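Local atomic coordinates of Phi class glutathione transferase GSTF1 (Populus tremula x Populus tremuloides, PDB entry 4RI6), a protein that probably catalyses the conjugation of glutathione to electrophilic substrates such as organic halides, releasing a halide anion, in cellular detoxification. Residues S17-P29 with I72-K86. Sequence-based numbering, arbitrary orientation.
Unlike the reference sequence in segment 72-86: Lys-86 (reference Arg).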
# COMPACT_ATOMS: atom_id res chain seq x y z
N SER A 17 -2.87 15.68 2.23
CA SER A 17 -1.93 16.39 1.36
C SER A 17 -1.63 15.62 0.08
O SER A 17 -1.49 16.21 -1.00
CB SER A 17 -0.63 16.70 2.11
OG SER A 17 -0.82 17.74 3.05
N ARG A 18 -1.51 14.31 0.20
CA ARG A 18 -1.30 13.44 -0.94
C ARG A 18 -2.45 13.61 -1.94
O ARG A 18 -2.23 13.75 -3.14
CB ARG A 18 -1.18 11.99 -0.49
CG ARG A 18 -1.01 11.00 -1.63
CD ARG A 18 -0.87 9.54 -1.14
NE ARG A 18 0.37 9.43 -0.40
CZ ARG A 18 0.50 9.41 0.92
NH1 ARG A 18 -0.56 9.41 1.72
NH2 ARG A 18 1.71 9.38 1.43
N VAL A 19 -3.67 13.62 -1.44
CA VAL A 19 -4.81 13.77 -2.32
C VAL A 19 -4.87 15.17 -2.95
O VAL A 19 -5.13 15.32 -4.14
CB VAL A 19 -6.13 13.44 -1.58
CG1 VAL A 19 -7.34 13.79 -2.42
CG2 VAL A 19 -6.16 11.98 -1.21
N LEU A 20 -4.61 16.20 -2.14
CA LEU A 20 -4.67 17.57 -2.63
C LEU A 20 -3.67 17.80 -3.73
O LEU A 20 -3.98 18.43 -4.74
CB LEU A 20 -4.43 18.57 -1.49
CG LEU A 20 -5.49 18.62 -0.40
CD1 LEU A 20 -5.11 19.64 0.65
CD2 LEU A 20 -6.84 19.00 -0.99
N ALA A 21 -2.45 17.30 -3.55
CA ALA A 21 -1.42 17.48 -4.55
C ALA A 21 -1.84 16.81 -5.85
O ALA A 21 -1.60 17.35 -6.94
CB ALA A 21 -0.10 16.93 -4.06
N THR A 22 -2.47 15.64 -5.74
CA THR A 22 -2.95 14.93 -6.92
C THR A 22 -4.05 15.69 -7.64
O THR A 22 -4.00 15.83 -8.86
CB THR A 22 -3.44 13.52 -6.52
OG1 THR A 22 -2.34 12.82 -5.93
CG2 THR A 22 -3.96 12.75 -7.74
N LEU A 23 -5.03 16.19 -6.90
CA LEU A 23 -6.10 16.97 -7.49
C LEU A 23 -5.53 18.15 -8.26
O LEU A 23 -5.97 18.46 -9.36
CB LEU A 23 -7.07 17.44 -6.41
CG LEU A 23 -7.92 16.33 -5.80
CD1 LEU A 23 -8.55 16.78 -4.51
CD2 LEU A 23 -8.99 15.93 -6.79
N ILE A 24 -4.53 18.81 -7.68
CA ILE A 24 -3.98 20.01 -8.29
C ILE A 24 -3.18 19.66 -9.55
O ILE A 24 -3.32 20.31 -10.58
CB ILE A 24 -3.11 20.77 -7.29
CG1 ILE A 24 -3.99 21.35 -6.17
CG2 ILE A 24 -2.36 21.90 -7.99
CD1 ILE A 24 -3.22 21.80 -4.93
N GLU A 25 -2.36 18.60 -9.48
CA GLU A 25 -1.69 18.09 -10.67
C GLU A 25 -2.68 17.74 -11.76
O GLU A 25 -2.41 17.97 -12.94
CB GLU A 25 -0.86 16.85 -10.32
CG GLU A 25 0.41 17.15 -9.52
CD GLU A 25 1.58 17.67 -10.37
OE1 GLU A 25 1.62 17.42 -11.59
OE2 GLU A 25 2.48 18.32 -9.78
N LYS A 26 -3.82 17.17 -11.37
CA LYS A 26 -4.80 16.75 -12.36
C LYS A 26 -5.78 17.84 -12.75
O LYS A 26 -6.68 17.58 -13.55
CB LYS A 26 -5.58 15.53 -11.84
CG LYS A 26 -4.68 14.32 -11.67
CD LYS A 26 -4.00 13.89 -12.98
CE LYS A 26 -4.99 13.63 -14.11
NZ LYS A 26 -4.33 13.10 -15.34
N ASP A 27 -5.61 19.05 -12.21
CA ASP A 27 -6.44 20.20 -12.55
C ASP A 27 -7.91 19.91 -12.21
O ASP A 27 -8.80 20.30 -12.94
CB ASP A 27 -6.27 20.53 -14.04
CG ASP A 27 -6.95 21.83 -14.44
OD1 ASP A 27 -7.10 22.73 -13.59
OD2 ASP A 27 -7.35 21.92 -15.63
N VAL A 28 -8.14 19.18 -11.12
CA VAL A 28 -9.50 18.83 -10.72
C VAL A 28 -9.98 19.78 -9.65
O VAL A 28 -9.40 19.83 -8.57
CB VAL A 28 -9.58 17.40 -10.21
CG1 VAL A 28 -11.00 17.08 -9.75
CG2 VAL A 28 -9.14 16.45 -11.29
N PRO A 29 -11.04 20.55 -9.94
CA PRO A 29 -11.54 21.41 -8.87
C PRO A 29 -12.12 20.60 -7.74
O PRO A 29 -12.64 19.52 -7.98
CB PRO A 29 -12.63 22.24 -9.57
CG PRO A 29 -12.34 22.12 -11.05
CD PRO A 29 -11.78 20.73 -11.20
N ILE A 72 -7.89 6.77 -3.54
CA ILE A 72 -8.51 8.00 -4.01
C ILE A 72 -7.70 8.58 -5.18
O ILE A 72 -8.26 9.01 -6.19
CB ILE A 72 -8.63 9.03 -2.87
CG1 ILE A 72 -9.61 8.51 -1.81
CG2 ILE A 72 -9.09 10.39 -3.40
CD1 ILE A 72 -9.61 9.26 -0.53
N CYS A 73 -6.38 8.58 -5.06
CA CYS A 73 -5.54 9.20 -6.07
C CYS A 73 -5.55 8.38 -7.36
O CYS A 73 -5.56 8.95 -8.44
CB CYS A 73 -4.12 9.37 -5.56
SG CYS A 73 -3.97 10.64 -4.28
N ARG A 74 -5.58 7.05 -7.25
CA ARG A 74 -5.65 6.26 -8.46
C ARG A 74 -6.97 6.50 -9.19
O ARG A 74 -7.02 6.56 -10.40
CB ARG A 74 -5.46 4.76 -8.16
CG ARG A 74 -4.00 4.37 -8.13
CD ARG A 74 -3.76 2.88 -8.09
NE ARG A 74 -4.12 2.34 -6.81
CZ ARG A 74 -3.29 2.15 -5.79
NH1 ARG A 74 -2.00 2.42 -5.85
NH2 ARG A 74 -3.76 1.67 -4.67
N TYR A 75 -8.05 6.64 -8.44
CA TYR A 75 -9.35 6.92 -9.05
C TYR A 75 -9.32 8.25 -9.78
O TYR A 75 -9.76 8.37 -10.91
CB TYR A 75 -10.45 6.92 -8.00
CG TYR A 75 -11.78 7.41 -8.51
CD1 TYR A 75 -12.52 6.64 -9.40
CD2 TYR A 75 -12.28 8.65 -8.12
CE1 TYR A 75 -13.72 7.07 -9.87
CE2 TYR A 75 -13.49 9.09 -8.60
CZ TYR A 75 -14.20 8.30 -9.48
OH TYR A 75 -15.42 8.71 -9.96
N ILE A 76 -8.77 9.26 -9.12
CA ILE A 76 -8.66 10.59 -9.71
C ILE A 76 -7.88 10.51 -11.02
O ILE A 76 -8.28 11.06 -12.05
CB ILE A 76 -7.98 11.57 -8.73
CG1 ILE A 76 -8.91 11.88 -7.56
CG2 ILE A 76 -7.58 12.88 -9.43
CD1 ILE A 76 -8.24 12.56 -6.38
N CYS A 77 -6.75 9.81 -10.99
CA CYS A 77 -5.92 9.69 -12.18
C CYS A 77 -6.63 8.92 -13.30
O CYS A 77 -6.47 9.24 -14.49
CB CYS A 77 -4.59 9.04 -11.80
SG CYS A 77 -3.49 10.14 -10.84
N ASP A 78 -7.45 7.95 -12.93
CA ASP A 78 -8.22 7.17 -13.89
C ASP A 78 -9.35 7.99 -14.50
O ASP A 78 -9.47 8.12 -15.73
CB ASP A 78 -8.78 5.92 -13.20
CG ASP A 78 -9.07 4.79 -14.16
OD1 ASP A 78 -9.17 5.03 -15.38
OD2 ASP A 78 -9.21 3.64 -13.68
N LYS A 79 -10.18 8.56 -13.64
CA LYS A 79 -11.33 9.36 -14.07
C LYS A 79 -10.93 10.55 -14.93
O LYS A 79 -11.62 10.90 -15.88
CB LYS A 79 -12.11 9.85 -12.86
CG LYS A 79 -13.33 10.68 -13.23
CD LYS A 79 -14.11 11.13 -12.00
CE LYS A 79 -15.27 12.01 -12.39
NZ LYS A 79 -15.89 12.67 -11.21
N TYR A 80 -9.83 11.18 -14.55
CA TYR A 80 -9.39 12.42 -15.18
C TYR A 80 -8.10 12.20 -15.94
O TYR A 80 -7.23 13.07 -15.98
CB TYR A 80 -9.20 13.51 -14.13
CG TYR A 80 -10.44 13.85 -13.34
CD1 TYR A 80 -11.41 14.69 -13.87
CD2 TYR A 80 -10.64 13.35 -12.06
CE1 TYR A 80 -12.54 15.01 -13.15
CE2 TYR A 80 -11.77 13.67 -11.33
CZ TYR A 80 -12.72 14.50 -11.88
OH TYR A 80 -13.86 14.84 -11.16
N ALA A 81 -7.96 11.02 -16.54
CA ALA A 81 -6.75 10.67 -17.28
C ALA A 81 -6.34 11.74 -18.27
O ALA A 81 -5.16 12.05 -18.38
CB ALA A 81 -6.94 9.34 -18.01
N ASP A 82 -7.30 12.32 -18.98
CA ASP A 82 -7.02 13.22 -20.09
C ASP A 82 -6.90 14.68 -19.65
O ASP A 82 -6.81 15.59 -20.47
CB ASP A 82 -8.11 13.10 -21.15
CG ASP A 82 -7.67 13.59 -22.51
OD1 ASP A 82 -6.46 13.53 -22.81
OD2 ASP A 82 -8.54 14.05 -23.30
N LYS A 83 -6.87 14.88 -18.34
CA LYS A 83 -6.91 16.21 -17.75
C LYS A 83 -5.60 16.51 -17.04
O LYS A 83 -4.93 15.59 -16.55
CB LYS A 83 -8.09 16.29 -16.77
CG LYS A 83 -8.77 17.62 -16.60
CD LYS A 83 -9.94 17.45 -15.64
CE LYS A 83 -10.46 18.77 -15.09
NZ LYS A 83 -10.23 19.95 -15.97
N GLY A 84 -5.22 17.79 -16.99
CA GLY A 84 -4.07 18.22 -16.21
C GLY A 84 -2.83 17.48 -16.63
O GLY A 84 -2.59 17.30 -17.81
N ASN A 85 -2.04 17.05 -15.65
CA ASN A 85 -0.86 16.24 -15.91
C ASN A 85 -1.29 14.83 -16.35
O ASN A 85 -1.64 13.99 -15.52
CB ASN A 85 0.01 16.19 -14.65
CG ASN A 85 1.32 15.44 -14.86
OD1 ASN A 85 1.54 14.81 -15.89
ND2 ASN A 85 2.19 15.51 -13.87
N LYS A 86 -1.25 14.57 -17.65
CA LYS A 86 -1.72 13.30 -18.19
C LYS A 86 -0.84 12.12 -17.80
O LYS A 86 -1.31 10.98 -17.74
CB LYS A 86 -1.82 13.36 -19.71
CG LYS A 86 -2.75 14.45 -20.20
CD LYS A 86 -3.12 14.26 -21.65
CE LYS A 86 -3.90 15.44 -22.18
NZ LYS A 86 -4.42 15.19 -23.55
O HOH W 1 -4.01 10.47 -14.87
O HOH W 2 -6.58 20.25 -17.86
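Leu-23, Thr-22 and Val-19 pack against Ile-76 and Cys-73 where two nearly parallel helices (8° between segment axes) meet in the thioredoxin-like glutathione-binding domain. CD1 of Ile-76 presses on CD2 of Leu-23 at 3.5 Å, a tight carbon pair, the two side chains crossing at about a right angle; Leu-23 also touches strand 5-8 of the sheet. With CG1 anti to its carbonyl carbon, Ile-76 turns CG2 to CG2 of Thr-22 and CG of Lys-26. Thr-22 OG1 hydrogen-bonds to Arg-18 O from the face opposite that used by Thr-22 N.

Lys-26 bends at chi2 and chi3 and curls its ammonium into the 80-86 loop. NZ gives hydrogen bonds to Lys-83 O, in its carbonyl plane, and to Asn-85 O, from above its plane, both 2.8 Å; a water accepts from NZ and donates to Cys-77 O, while Tyr-80 O and Ala-81 O are weak, longer partners. A methionine here would probably leave the Lys-83 and Asn-85 carbonyls without their shared donor and the turn held less firmly. Beside the backbone bond from Asn-85 N to Glu-25 O, Asn-85 ND2 gives Glu-25 OE1 a nearly straight hydrogen bond (3.0 Å, 169°), while Glu-25 OE2 salt-bridges Arg-202 and hydrogen-bonds Ser-204. Past the Schellman motif at Asp-27, Val-28 CG2 makes a CH-pi contact 3.6 Å from the Tyr-80 ring centroid, 15° off the normal, with Lys-79 CG over the opposite face.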